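Local atomic coordinates of VP24 (White spot syndrome virus, PDB entry 5HLJ), a protein that serves as a major envelope protein of the virion, probably membrane-attached and assembled as a trimer. Residues A[19-24]-A[41-46]; A[109-114]-A[163-168]; A[66-71]-A[97-102]; A[90-95]-A[144-149]; A[125-130]-A[150-155]. All blocks are in the same frame, centred on the assembly; numbering follows the deposited sequence.

Contact 1: A[19-24]-A[41-46]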
# COMPACT_ATOMS: atom_id res chain seq x y z
N GLU A 19 -11.37 6.19 -1.49
CA GLU A 19 -10.59 6.91 -2.47
C GLU A 19 -9.19 7.18 -1.93
O GLU A 19 -9.00 7.31 -0.72
CB GLU A 19 -11.32 8.20 -2.85
CG GLU A 19 -10.67 8.97 -3.97
CD GLU A 19 -11.51 10.14 -4.45
OE1 GLU A 19 -12.65 10.31 -3.97
OE2 GLU A 19 -11.02 10.88 -5.33
N ILE A 20 -8.22 7.23 -2.83
CA ILE A 20 -6.86 7.60 -2.48
C ILE A 20 -6.64 9.09 -2.68
O ILE A 20 -7.01 9.65 -3.71
CB ILE A 20 -5.84 6.82 -3.33
CG1 ILE A 20 -5.92 5.33 -3.02
CG2 ILE A 20 -4.45 7.28 -3.03
CD1 ILE A 20 -5.37 4.97 -1.68
N ILE A 21 -6.04 9.73 -1.68
CA ILE A 21 -5.71 11.15 -1.66
C ILE A 21 -4.20 11.28 -1.82
O ILE A 21 -3.46 10.81 -0.97
CB ILE A 21 -6.15 11.82 -0.32
CG1 ILE A 21 -7.63 11.54 -0.03
CG2 ILE A 21 -5.88 13.31 -0.31
CD1 ILE A 21 -8.56 11.87 -1.18
N ASN A 22 -3.73 11.88 -2.91
CA ASN A 22 -2.29 12.01 -3.13
C ASN A 22 -1.84 13.45 -2.88
O ASN A 22 -2.25 14.37 -3.58
CB ASN A 22 -1.89 11.57 -4.54
CG ASN A 22 -2.15 10.08 -4.79
OD1 ASN A 22 -1.50 9.22 -4.20
ND2 ASN A 22 -3.10 9.77 -5.67
N LEU A 23 -1.00 13.62 -1.86
CA LEU A 23 -0.49 14.93 -1.47
C LEU A 23 1.03 14.97 -1.45
O LEU A 23 1.69 13.93 -1.44
CB LEU A 23 -1.01 15.31 -0.08
CG LEU A 23 -2.52 15.39 0.13
CD1 LEU A 23 -2.80 15.79 1.55
CD2 LEU A 23 -3.15 16.38 -0.85
N THR A 24 1.59 16.17 -1.43
CA THR A 24 3.03 16.35 -1.36
C THR A 24 3.45 16.82 0.03
O THR A 24 2.76 17.63 0.64
CB THR A 24 3.49 17.34 -2.45
OG1 THR A 24 3.20 16.77 -3.73
CG2 THR A 24 4.96 17.57 -2.36
N LEU A 41 -7.14 19.84 -3.88
CA LEU A 41 -7.32 18.60 -4.63
C LEU A 41 -8.81 18.32 -4.74
O LEU A 41 -9.50 18.24 -3.74
CB LEU A 41 -6.61 17.42 -3.95
CG LEU A 41 -6.90 15.99 -4.45
CD1 LEU A 41 -6.41 15.75 -5.87
CD2 LEU A 41 -6.29 14.97 -3.51
N GLN A 42 -9.29 18.22 -5.97
CA GLN A 42 -10.67 17.84 -6.22
C GLN A 42 -10.80 16.32 -6.19
O GLN A 42 -10.17 15.62 -6.98
CB GLN A 42 -11.14 18.40 -7.56
CG GLN A 42 -12.62 18.16 -7.80
CD GLN A 42 -13.47 18.85 -6.76
OE1 GLN A 42 -13.29 20.04 -6.48
NE2 GLN A 42 -14.40 18.10 -6.17
N THR A 43 -11.59 15.79 -5.27
CA THR A 43 -11.78 14.35 -5.20
C THR A 43 -13.12 14.00 -5.84
O THR A 43 -13.94 14.89 -6.08
CB THR A 43 -11.75 13.83 -3.75
OG1 THR A 43 -12.97 14.18 -3.08
CG2 THR A 43 -10.54 14.41 -3.00
N ARG A 44 -13.34 12.72 -6.12
CA ARG A 44 -14.62 12.31 -6.67
C ARG A 44 -15.66 12.06 -5.58
O ARG A 44 -16.84 12.29 -5.79
CB ARG A 44 -14.49 11.06 -7.56
CG ARG A 44 -13.15 10.91 -8.28
CD ARG A 44 -13.16 9.73 -9.30
NE ARG A 44 -14.11 8.67 -8.93
CZ ARG A 44 -13.82 7.63 -8.13
NH1 ARG A 44 -12.61 7.51 -7.57
NH2 ARG A 44 -14.77 6.72 -7.87
N ASN A 45 -15.24 11.59 -4.41
CA ASN A 45 -16.20 11.18 -3.39
C ASN A 45 -16.14 12.01 -2.11
O ASN A 45 -17.02 11.87 -1.26
CB ASN A 45 -16.00 9.71 -3.04
CG ASN A 45 -16.13 8.79 -4.26
OD1 ASN A 45 -15.22 8.02 -4.57
ND2 ASN A 45 -17.26 8.87 -4.94
N TYR A 46 -15.13 12.85 -1.95
CA TYR A 46 -14.93 13.53 -0.67
C TYR A 46 -14.93 15.05 -0.81
O TYR A 46 -14.46 15.75 0.08
CB TYR A 46 -13.63 13.03 -0.02
CG TYR A 46 -13.79 11.59 0.38
CD1 TYR A 46 -14.34 11.25 1.61
CD2 TYR A 46 -13.50 10.57 -0.51
CE1 TYR A 46 -14.54 9.93 1.96
CE2 TYR A 46 -13.70 9.24 -0.17
CZ TYR A 46 -14.22 8.93 1.07
OH TYR A 46 -14.42 7.62 1.40
O HOH W 1 -10.51 8.98 -7.56
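The carboxylate of Glu19 faces the turn at 43-46 and takes two of its backbone N-H groups, those of Arg44 and Asn45, one on each oxygen. OE1 accepts from Asn45 N at 2.9 Å, and OE2 accepts from Arg44 N at 3.1 Å in a nearly straight bond (169°). Both bonds use the syn lone pairs, the sides on which the two oxygens face each other, so the carboxylate works as a fork closing on consecutive amides. The extended chain makes this reach possible: CG stands anti to the backbone N (chi1 -174°) and chi2 is again close to 180°. The Arg44 guanidinium does not pair directly with the acid. Its NH1 lies 4.3 Å from Glu19 OE2, which sits well out of the guanidinium plane, and a water bridges the two groups instead, donating to OE2 and accepting from NH1. The Tyr46 ring turns its edge to the carboxylate, with CD2 3.6 Å from Glu19 OE1, while its hydroxyl is bonded to Glu17 O. Segment 19-24 and residues 41-42 belong to the beta hairpin of strands 19-28 and 33-42; residues 43-46 are the turn that follows, leading toward strand 48-51. Thr43 shapes that turn as an ST motif: its OG1 accepts from Tyr46 N at 2.8 Å. Farther along, the contact becomes apolar. Leu41 reaches across with CD2, which meets Ile21 CG2 at 3.6 Å, the two side chains crossing at a slant. The other branch of Ile21 ends in CD1, 3.7 Å from the methyl CG2 of Thr43.

Contact 2: A[109-114]-A[163-168]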
# COMPACT_ATOMS: atom_id res chain seq x y z
N SER A 109 -5.03 3.79 5.64
CA SER A 109 -3.63 3.48 5.45
C SER A 109 -2.93 4.63 4.81
O SER A 109 -3.56 5.52 4.23
CB SER A 109 -3.47 2.21 4.59
OG SER A 109 -4.18 2.34 3.38
N VAL A 110 -1.61 4.65 4.94
CA VAL A 110 -0.83 5.64 4.24
C VAL A 110 0.37 4.96 3.60
O VAL A 110 0.77 3.89 4.03
CB VAL A 110 -0.34 6.79 5.16
CG1 VAL A 110 -1.49 7.36 5.97
CG2 VAL A 110 0.75 6.31 6.07
N SER A 111 0.93 5.58 2.58
CA SER A 111 2.21 5.14 2.05
C SER A 111 2.97 6.36 1.56
O SER A 111 2.39 7.41 1.34
CB SER A 111 2.03 4.09 0.95
OG SER A 111 1.16 4.55 -0.06
N LEU A 112 4.28 6.20 1.45
CA LEU A 112 5.17 7.27 1.04
C LEU A 112 6.04 6.83 -0.10
O LEU A 112 6.49 5.69 -0.16
CB LEU A 112 6.10 7.72 2.17
CG LEU A 112 5.71 8.54 3.39
CD1 LEU A 112 6.99 8.84 4.13
CD2 LEU A 112 4.99 9.83 3.01
N SER A 113 6.31 7.77 -0.99
CA SER A 113 7.35 7.62 -1.97
C SER A 113 8.22 8.87 -1.86
O SER A 113 7.69 9.96 -1.69
CB SER A 113 6.75 7.46 -3.37
OG SER A 113 7.73 7.70 -4.37
N PRO A 114 9.54 8.71 -1.96
CA PRO A 114 10.36 9.92 -2.13
C PRO A 114 9.96 10.62 -3.42
O PRO A 114 9.54 9.93 -4.35
CB PRO A 114 11.79 9.39 -2.22
CG PRO A 114 11.63 7.95 -2.71
CD PRO A 114 10.34 7.48 -2.07
N LEU A 163 6.12 12.09 -1.38
CA LEU A 163 4.76 12.01 -1.89
C LEU A 163 3.96 11.14 -0.95
O LEU A 163 4.40 10.05 -0.59
CB LEU A 163 4.73 11.43 -3.30
CG LEU A 163 5.72 12.08 -4.27
CD1 LEU A 163 5.77 11.35 -5.63
CD2 LEU A 163 5.34 13.54 -4.44
N LEU A 164 2.81 11.63 -0.53
CA LEU A 164 2.02 10.96 0.48
C LEU A 164 0.72 10.42 -0.12
O LEU A 164 -0.02 11.15 -0.76
CB LEU A 164 1.71 11.93 1.62
CG LEU A 164 0.69 11.51 2.70
CD1 LEU A 164 1.22 10.36 3.56
CD2 LEU A 164 0.30 12.71 3.57
N SER A 165 0.47 9.13 0.07
CA SER A 165 -0.80 8.55 -0.30
C SER A 165 -1.62 8.20 0.92
O SER A 165 -1.15 7.48 1.80
CB SER A 165 -0.60 7.30 -1.16
OG SER A 165 -0.29 7.63 -2.49
N MET A 166 -2.84 8.71 0.99
CA MET A 166 -3.76 8.33 2.06
C MET A 166 -5.01 7.69 1.48
O MET A 166 -5.56 8.19 0.50
CB MET A 166 -4.15 9.54 2.92
CG MET A 166 -2.98 10.28 3.53
SD MET A 166 -3.49 11.57 4.70
CE MET A 166 -4.18 12.80 3.59
N ARG A 167 -5.47 6.60 2.07
CA ARG A 167 -6.75 6.05 1.66
C ARG A 167 -7.86 6.49 2.59
O ARG A 167 -7.80 6.26 3.80
CB ARG A 167 -6.70 4.52 1.58
CG ARG A 167 -8.04 3.94 1.12
CD ARG A 167 -7.98 2.43 0.87
NE ARG A 167 -9.32 1.82 0.91
CZ ARG A 167 -9.79 0.99 -0.02
NH1 ARG A 167 -9.04 0.66 -1.08
NH2 ARG A 167 -11.01 0.47 0.11
N PHE A 168 -8.87 7.14 2.02
CA PHE A 168 -10.08 7.52 2.74
C PHE A 168 -11.19 6.51 2.51
O PHE A 168 -11.39 6.05 1.39
CB PHE A 168 -10.58 8.91 2.29
CG PHE A 168 -9.74 10.06 2.77
CD1 PHE A 168 -8.51 9.86 3.37
CD2 PHE A 168 -10.19 11.37 2.60
CE1 PHE A 168 -7.73 10.95 3.79
CE2 PHE A 168 -9.44 12.45 3.03
CZ PHE A 168 -8.20 12.24 3.63
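Ser111 and Ser165 form a hydrogen-bonded pair at the middle of an antiparallel strand pair, 109-114 against 163-168, inside the large mixed sheet of VP24; the N-to-C directions of the two short segments differ by 163°. Evidence for close pairing is strongest from here toward Ser113. Ser165 N gives an almost straight bond (176°) to Ser111 O, Ser111 N returns one to Ser165 O, and Ser113 and Leu163 exchange a second pair of backbone bonds. On the face carrying Val110, Leu112, Leu164 and Met166, the contact is apolar: Leu112 CD2 meets Leu164 CD1 at 3.8 Å, the two branches meeting at a slant. Val110 and Met166 instead run alongside each other and point the same way, with CG1 of the valine 4.1 Å from CG of the methionine. This face continues into the protein, where Phe147 lies against both leucines and Leu145 against Met166. The other face carries the serines with Leu163 and Arg167, and its polar ends bond beyond the pair: Ser165 OG binds Asn22 of the adjoining strand, and Ser113 OG is hydrogen-bonded to Phe132 N of the second subunit. At the Ser109 end a single backbone bond, Arg167 N to Ser109 O, is found and the pairing is looser. Ser109 OG stays 3.8 Å from Arg167 CB, and the extended arginine chain leads away toward the neighbouring subunits. Ser111 OG, placed between its own backbone N and carbonyl carbon (chi1 53°), lies 3.4 Å from Ser165 CB.

Contact 3: A[66-71]-A[97-102]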
# COMPACT_ATOMS: atom_id res chain seq x y z
N GLY A 66 -13.36 24.56 1.47
CA GLY A 66 -13.23 23.18 1.08
C GLY A 66 -14.11 22.31 1.93
O GLY A 66 -14.78 22.79 2.83
N ASP A 67 -14.10 21.02 1.64
CA ASP A 67 -14.92 20.07 2.37
C ASP A 67 -14.12 19.36 3.48
O ASP A 67 -14.68 18.94 4.50
CB ASP A 67 -15.51 19.04 1.40
CG ASP A 67 -16.44 19.68 0.37
OD1 ASP A 67 -17.61 19.95 0.72
OD2 ASP A 67 -16.00 19.92 -0.78
N ILE A 68 -12.82 19.23 3.24
CA ILE A 68 -11.88 18.63 4.18
C ILE A 68 -10.65 19.54 4.23
O ILE A 68 -10.05 19.82 3.18
CB ILE A 68 -11.47 17.20 3.75
CG1 ILE A 68 -12.69 16.27 3.72
CG2 ILE A 68 -10.43 16.64 4.68
CD1 ILE A 68 -12.41 14.92 3.08
N ILE A 69 -10.30 20.04 5.42
CA ILE A 69 -9.24 21.03 5.55
C ILE A 69 -8.12 20.47 6.40
O ILE A 69 -8.35 20.00 7.52
CB ILE A 69 -9.74 22.35 6.21
CG1 ILE A 69 -11.18 22.66 5.80
CG2 ILE A 69 -8.80 23.52 5.89
CD1 ILE A 69 -11.34 23.01 4.34
N LEU A 70 -6.89 20.54 5.89
CA LEU A 70 -5.75 20.00 6.60
C LEU A 70 -4.70 21.06 6.85
O LEU A 70 -4.49 21.94 6.01
CB LEU A 70 -5.12 18.85 5.82
CG LEU A 70 -5.95 17.64 5.41
CD1 LEU A 70 -6.65 17.87 4.08
CD2 LEU A 70 -5.04 16.44 5.33
N THR A 71 -4.02 20.95 7.99
CA THR A 71 -2.81 21.72 8.26
C THR A 71 -1.81 20.84 9.01
O THR A 71 -2.19 20.03 9.85
CB THR A 71 -3.11 23.02 9.07
OG1 THR A 71 -1.92 23.78 9.24
CG2 THR A 71 -3.69 22.69 10.45
N VAL A 97 -7.12 18.09 10.99
CA VAL A 97 -7.95 17.85 9.82
C VAL A 97 -9.40 18.15 10.13
O VAL A 97 -10.01 17.50 10.98
CB VAL A 97 -7.82 16.38 9.31
CG1 VAL A 97 -8.67 16.17 8.06
CG2 VAL A 97 -6.37 16.04 9.02
N TYR A 98 -9.94 19.13 9.42
CA TYR A 98 -11.34 19.47 9.55
C TYR A 98 -12.17 18.69 8.55
O TYR A 98 -12.04 18.87 7.34
CB TYR A 98 -11.54 20.98 9.36
CG TYR A 98 -12.96 21.46 9.60
CD1 TYR A 98 -13.72 20.93 10.63
CD2 TYR A 98 -13.52 22.46 8.80
CE1 TYR A 98 -15.02 21.36 10.86
CE2 TYR A 98 -14.82 22.90 9.03
CZ TYR A 98 -15.56 22.35 10.05
OH TYR A 98 -16.85 22.78 10.29
N ASN A 99 -13.03 17.81 9.06
CA ASN A 99 -13.96 17.05 8.25
C ASN A 99 -15.31 17.74 8.24
O ASN A 99 -16.11 17.62 9.19
CB ASN A 99 -14.09 15.61 8.77
CG ASN A 99 -15.13 14.80 7.99
OD1 ASN A 99 -15.59 15.21 6.92
ND2 ASN A 99 -15.52 13.64 8.54
N ASN A 100 -15.57 18.47 7.16
CA ASN A 100 -16.83 19.16 6.99
C ASN A 100 -17.67 18.52 5.88
O ASN A 100 -18.32 19.22 5.11
CB ASN A 100 -16.60 20.65 6.69
CG ASN A 100 -17.81 21.52 7.03
OD1 ASN A 100 -18.73 21.09 7.74
ND2 ASN A 100 -17.79 22.74 6.55
N THR A 101 -17.64 17.19 5.80
CA THR A 101 -18.55 16.43 4.97
C THR A 101 -19.72 15.96 5.84
O THR A 101 -19.77 16.27 7.03
CB THR A 101 -17.87 15.21 4.29
OG1 THR A 101 -17.63 14.17 5.25
CG2 THR A 101 -16.54 15.60 3.64
N LYS A 102 -20.64 15.21 5.27
CA LYS A 102 -21.80 14.75 6.02
C LYS A 102 -21.57 13.41 6.72
O LYS A 102 -22.47 12.89 7.37
CB LYS A 102 -23.02 14.64 5.10
CG LYS A 102 -23.52 15.97 4.54
CD LYS A 102 -24.68 15.73 3.57
CE LYS A 102 -25.20 17.02 2.94
NZ LYS A 102 -26.28 16.75 1.94
O HOH W 2 -15.71 23.57 5.35
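An antiparallel strand pair, 68-71 with 97-99, begins beside a turn that is closed by an asparagine, and Ile69 and Tyr98 form its hydrogen-bonded pair. Ile69 N donates to Tyr98 O at 2.8 Å, and Tyr98 N donates back to Ile69 O. The pairing is carried one step beyond the strands by Asn100 N, which gives a bond to Asp67 O at 2.8 Å. Around Ile69 the side chains of the pair run alongside each other in the same direction: Ile69 CG1 approaches the tyrosine ring at its edge, 3.8 Å from Tyr98 CD2. On the face of Ile68, Leu70, Val97 and Asn99 the contacts across the pair are largely aliphatic. Val97 stands between two partners there and divides its methyl groups, CG1 meeting Ile68 CG2 at 3.8 Å and CG2 meeting Leu70 CD2 at 3.9 Å. Its torsion explains the division, since CG1 lies opposite the backbone N (chi1 -179°) and CG2 opposite the carbonyl carbon. Ile68 also sends CG1 to the methyl of Thr101, with Ile105 of strand 105-114 nearby. At the end of the pair, water links Gly66 O to Asn100 ND2, donating to the first and accepting from the second. Asn99 OD1 takes two donors from one residue: Thr101 OG1 at 2.8 Å, in the carbonyl plane and on a lone pair, and Thr101 N, which comes from above that plane. Its ND2 binds Leu137 O and Arg103 O, so both ends of the amide are held. The bond from Thr101 N to Asn99 OD1 defines an Asx turn, here placed where strand 90-99 leaves the sheet.

Contact 4: A[90-95]-A[144-149]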
# COMPACT_ATOMS: atom_id res chain seq x y z
N GLU A 90 14.05 10.55 12.79
CA GLU A 90 12.72 10.19 13.27
C GLU A 90 11.78 11.36 13.10
O GLU A 90 11.96 12.40 13.73
CB GLU A 90 12.80 9.74 14.73
CG GLU A 90 13.83 8.65 14.95
CD GLU A 90 13.86 8.11 16.38
OE1 GLU A 90 13.43 8.83 17.32
OE2 GLU A 90 14.32 6.96 16.55
N LEU A 91 10.79 11.20 12.22
CA LEU A 91 9.92 12.31 11.82
C LEU A 91 8.46 12.01 12.07
O LEU A 91 8.03 10.86 12.02
CB LEU A 91 10.12 12.64 10.34
CG LEU A 91 11.12 13.74 9.96
CD1 LEU A 91 12.49 13.44 10.53
CD2 LEU A 91 11.19 13.89 8.44
N GLU A 92 7.69 13.05 12.34
CA GLU A 92 6.27 12.86 12.59
C GLU A 92 5.46 13.87 11.78
O GLU A 92 5.83 15.03 11.66
CB GLU A 92 5.99 12.98 14.08
CG GLU A 92 4.52 12.74 14.48
CD GLU A 92 4.29 12.85 15.99
OE1 GLU A 92 5.27 13.03 16.76
OE2 GLU A 92 3.12 12.78 16.41
N LEU A 93 4.38 13.40 11.18
CA LEU A 93 3.36 14.31 10.68
C LEU A 93 2.34 14.53 11.80
O LEU A 93 1.73 13.57 12.27
CB LEU A 93 2.66 13.75 9.42
CG LEU A 93 1.45 14.59 9.02
CD1 LEU A 93 1.89 15.93 8.39
CD2 LEU A 93 0.48 13.83 8.12
N TYR A 94 2.20 15.76 12.26
CA TYR A 94 1.18 16.08 13.25
C TYR A 94 0.20 17.02 12.58
O TYR A 94 0.46 18.23 12.45
CB TYR A 94 1.80 16.70 14.51
CG TYR A 94 0.82 16.85 15.66
CD1 TYR A 94 0.81 15.97 16.73
CD2 TYR A 94 -0.12 17.89 15.66
CE1 TYR A 94 -0.11 16.11 17.78
CE2 TYR A 94 -1.03 18.03 16.68
CZ TYR A 94 -1.03 17.15 17.74
OH TYR A 94 -1.97 17.33 18.74
N ALA A 95 -0.94 16.47 12.15
CA ALA A 95 -1.86 17.24 11.33
C ALA A 95 -3.20 17.46 12.02
O ALA A 95 -3.65 16.63 12.80
CB ALA A 95 -2.08 16.55 9.99
N THR A 144 -7.03 15.12 15.09
CA THR A 144 -5.60 14.92 14.97
C THR A 144 -5.31 13.71 14.08
O THR A 144 -5.96 12.66 14.20
CB THR A 144 -4.95 14.76 16.36
OG1 THR A 144 -5.08 16.01 17.05
CG2 THR A 144 -3.47 14.43 16.25
N LEU A 145 -4.38 13.88 13.15
CA LEU A 145 -3.97 12.80 12.25
C LEU A 145 -2.46 12.74 12.25
O LEU A 145 -1.80 13.76 12.02
CB LEU A 145 -4.50 13.01 10.84
CG LEU A 145 -4.10 12.01 9.74
CD1 LEU A 145 -4.63 10.64 10.04
CD2 LEU A 145 -4.63 12.46 8.35
N VAL A 146 -1.89 11.57 12.53
CA VAL A 146 -0.44 11.47 12.56
C VAL A 146 0.07 10.21 11.85
O VAL A 146 -0.62 9.19 11.78
CB VAL A 146 0.14 11.47 14.04
CG1 VAL A 146 -0.61 12.45 14.94
CG2 VAL A 146 0.13 10.10 14.65
N PHE A 147 1.28 10.30 11.33
CA PHE A 147 2.04 9.10 11.00
C PHE A 147 3.50 9.41 11.31
O PHE A 147 3.91 10.58 11.34
CB PHE A 147 1.83 8.68 9.53
CG PHE A 147 2.58 9.51 8.52
CD1 PHE A 147 3.90 9.24 8.21
CD2 PHE A 147 1.95 10.56 7.87
CE1 PHE A 147 4.59 10.00 7.29
CE2 PHE A 147 2.63 11.32 6.93
CZ PHE A 147 3.95 11.05 6.65
N GLY A 148 4.27 8.36 11.58
CA GLY A 148 5.69 8.54 11.80
C GLY A 148 6.51 7.86 10.72
O GLY A 148 6.06 6.92 10.06
N ALA A 149 7.72 8.36 10.53
CA ALA A 149 8.66 7.68 9.65
C ALA A 149 10.02 7.76 10.30
O ALA A 149 10.44 8.82 10.74
CB ALA A 149 8.68 8.31 8.25
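Backbone bonds tie Leu91 to Ala149 and Ala95 to Leu145, each pair exchanging two. Leu91 N reaches Ala149 O at 2.8 Å, and Ala95 N reaches Leu145 O at the same length of 2.8 Å. Between these pairs the exchange is uneven: Leu93 N bonds to Phe147 O at 2.9 Å, whereas the return bond from Phe147 N is weak at 3.4 Å to Leu93 O. The apolar contacts centre on Leu93, whose CB and CD2 both lie 3.5 Å from Phe147 CE2, meeting the CD2/CE2 side of the ring obliquely. Phe147 reaches this place because its ring projects between its own N and carbonyl carbon (chi1 76°), and its ring also meets that of Phe34. Strands 90-99 and 141-151, to which these segments belong, are antiparallel neighbours in the mixed sheet, with segment axes at 169°. Leu93, Ala95, Leu145 and Phe147 share a face that packs on strands 33-42 and 161-170. A CH-pi contact forms beside Tyr94: Thr144 CG2 sits above its ring, offset toward the rim, 4.3 Å from the centroid and 24° off the normal. Polar groups here have partners beyond the pair. The carboxylate of Glu92 binds His79 and Thr80 N, and OE2 lies at the edge of the Tyr94 ring, while Thr144 OG1 binds Arg96.

Contact 5: A[125-130]-A[150-155]; sequences ANKFVL and TFDEDI
Thr150 pairs with Val129 through two backbone bonds, its N reaching Val129 O at 3.0 Å and its O accepting from Val129 N. At Phe151 the aromatic side chains take over. The side chains of Phe128 and Phe151 run side by side, pointing the same way, their ring centroids 5.5 Å apart and ring planes inclined by 56°, an oblique aromatic pair. Phe128 CB comes within 3.6 Å of Phe151 CD1; its own ring stands between the backbone N and carbonyl carbon (chi1 57°). Asp152 then closes the strand pairing with its N-H, bonded to Lys127 O. Lys127 NZ stays 4.0 Å from Asp152 OD2, beyond a salt bridge, and OD2 lies against Lys127 CE; Asp152 bridges instead to Lys127 of the third subunit, and this Lys127 to Asp152 of the second. At Glu153 the backbone is gripped by the amide of Asn126: Glu153 N donates to Asn126 OD1 at 2.9 Å, and Asn126 ND2 donates to Glu153 O at 2.9 Å. That oxygen lies near the amide plane, although the N-H meets it from above the carbonyl plane. Asn126 extends far enough because its CG is anti to N (chi1 -169°). Ile155 folds back, placing CD1 over the centre of one face of the Phe151 ring, and 3.6 Å from Asn126 ND2. The arrangement is that of an antiparallel strand end whose departing loop is held by two hydrogen bonds from the Asn126 side-chain amide to the backbone of Glu153, beside salt bridges that run from subunit to subunit round the trimer.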
# COMPACT_ATOMS: atom_id res chain seq x y z
N ALA A 125 17.11 7.14 -1.75
CA ALA A 125 16.96 5.73 -1.36
C ALA A 125 17.19 5.58 0.12
O ALA A 125 17.59 4.52 0.59
CB ALA A 125 17.95 4.84 -2.14
N ASN A 126 16.97 6.66 0.85
CA ASN A 126 16.98 6.63 2.31
C ASN A 126 15.86 5.72 2.82
O ASN A 126 14.68 6.08 2.72
CB ASN A 126 16.82 8.06 2.82
CG ASN A 126 17.06 8.20 4.31
OD1 ASN A 126 17.44 7.24 4.99
ND2 ASN A 126 16.86 9.41 4.81
N LYS A 127 16.20 4.53 3.33
CA LYS A 127 15.17 3.56 3.74
C LYS A 127 14.49 4.01 5.03
O LYS A 127 15.08 4.73 5.83
CB LYS A 127 15.76 2.16 3.93
CG LYS A 127 16.16 1.48 2.63
CD LYS A 127 16.60 0.04 2.88
CE LYS A 127 17.98 -0.06 3.56
NZ LYS A 127 19.09 0.32 2.61
N PHE A 128 13.24 3.59 5.21
CA PHE A 128 12.44 4.01 6.36
C PHE A 128 11.41 2.98 6.81
O PHE A 128 11.00 2.11 6.05
CB PHE A 128 11.72 5.33 6.04
CG PHE A 128 10.83 5.26 4.82
CD1 PHE A 128 9.50 4.85 4.93
CD2 PHE A 128 11.32 5.59 3.57
CE1 PHE A 128 8.70 4.77 3.81
CE2 PHE A 128 10.51 5.51 2.44
CZ PHE A 128 9.20 5.10 2.57
N VAL A 129 11.00 3.07 8.06
CA VAL A 129 9.86 2.32 8.54
C VAL A 129 8.74 3.32 8.81
O VAL A 129 8.94 4.34 9.48
CB VAL A 129 10.19 1.50 9.80
CG1 VAL A 129 8.96 0.77 10.33
CG2 VAL A 129 11.27 0.50 9.49
N LEU A 130 7.57 3.04 8.24
CA LEU A 130 6.38 3.86 8.37
C LEU A 130 5.53 3.42 9.54
O LEU A 130 5.18 2.25 9.64
CB LEU A 130 5.55 3.77 7.11
CG LEU A 130 5.42 4.95 6.16
CD1 LEU A 130 4.41 4.58 5.08
CD2 LEU A 130 4.95 6.15 6.93
N THR A 150 10.69 6.62 10.38
CA THR A 150 12.03 6.59 10.91
C THR A 150 12.99 6.17 9.81
O THR A 150 12.96 5.04 9.32
CB THR A 150 12.13 5.64 12.13
OG1 THR A 150 11.44 6.23 13.23
CG2 THR A 150 13.59 5.39 12.54
N PHE A 151 13.85 7.11 9.42
CA PHE A 151 14.80 6.90 8.33
C PHE A 151 16.16 6.34 8.79
O PHE A 151 16.53 6.47 9.95
CB PHE A 151 15.02 8.22 7.59
CG PHE A 151 13.79 8.76 6.93
CD1 PHE A 151 13.47 8.43 5.62
CD2 PHE A 151 12.93 9.61 7.63
CE1 PHE A 151 12.32 8.92 5.02
CE2 PHE A 151 11.79 10.12 7.04
CZ PHE A 151 11.48 9.77 5.73
N ASP A 152 16.89 5.72 7.86
CA ASP A 152 18.26 5.28 8.10
C ASP A 152 19.19 6.49 8.28
O ASP A 152 20.01 6.52 9.20
CB ASP A 152 18.77 4.42 6.94
CG ASP A 152 18.32 2.97 7.03
OD1 ASP A 152 17.55 2.63 7.95
OD2 ASP A 152 18.71 2.16 6.16
N GLU A 153 19.02 7.47 7.39
CA GLU A 153 19.86 8.65 7.31
C GLU A 153 19.08 9.92 7.67
O GLU A 153 17.87 10.00 7.41
CB GLU A 153 20.44 8.81 5.90
CG GLU A 153 21.44 7.72 5.43
CD GLU A 153 22.49 7.33 6.49
OE1 GLU A 153 22.97 8.22 7.23
OE2 GLU A 153 22.84 6.13 6.57
N ASP A 154 19.78 10.92 8.23
CA ASP A 154 19.19 12.22 8.55
C ASP A 154 18.48 12.85 7.36
O ASP A 154 18.98 12.84 6.23
CB ASP A 154 20.26 13.22 9.03
CG ASP A 154 20.74 12.97 10.45
OD1 ASP A 154 19.96 12.53 11.33
OD2 ASP A 154 21.94 13.22 10.69
N ILE A 155 17.33 13.44 7.63
CA ILE A 155 16.67 14.26 6.63
C ILE A 155 17.26 15.68 6.62
O ILE A 155 17.33 16.34 7.65
CB ILE A 155 15.15 14.30 6.87
CG1 ILE A 155 14.57 12.89 6.76
CG2 ILE A 155 14.47 15.26 5.89
CD1 ILE A 155 14.80 12.26 5.40

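All five contacts belong to one mixed sheet. Contact 1 closes first along the chain, and contact 3 follows in series. Contacts 3 and 4 share strand 90-99 and alternate in sequence, as do contacts 4 and 5, which share strand 141-151, so this side of the sheet is assembled from segments distant in the chain. Contact 5 is nested within the loop closed by contact 2. Contacts 1 and 2 meet where strands 19-28 and 161-170 adjoin, their centres about 11 Å apart, whereas the centres of contacts 3 and 5 are about 30 Å apart on opposite sides of the chain's centre. Contacts 1, 2 and 5 also touch the second subunit, joining the fold to the three-chain assembly.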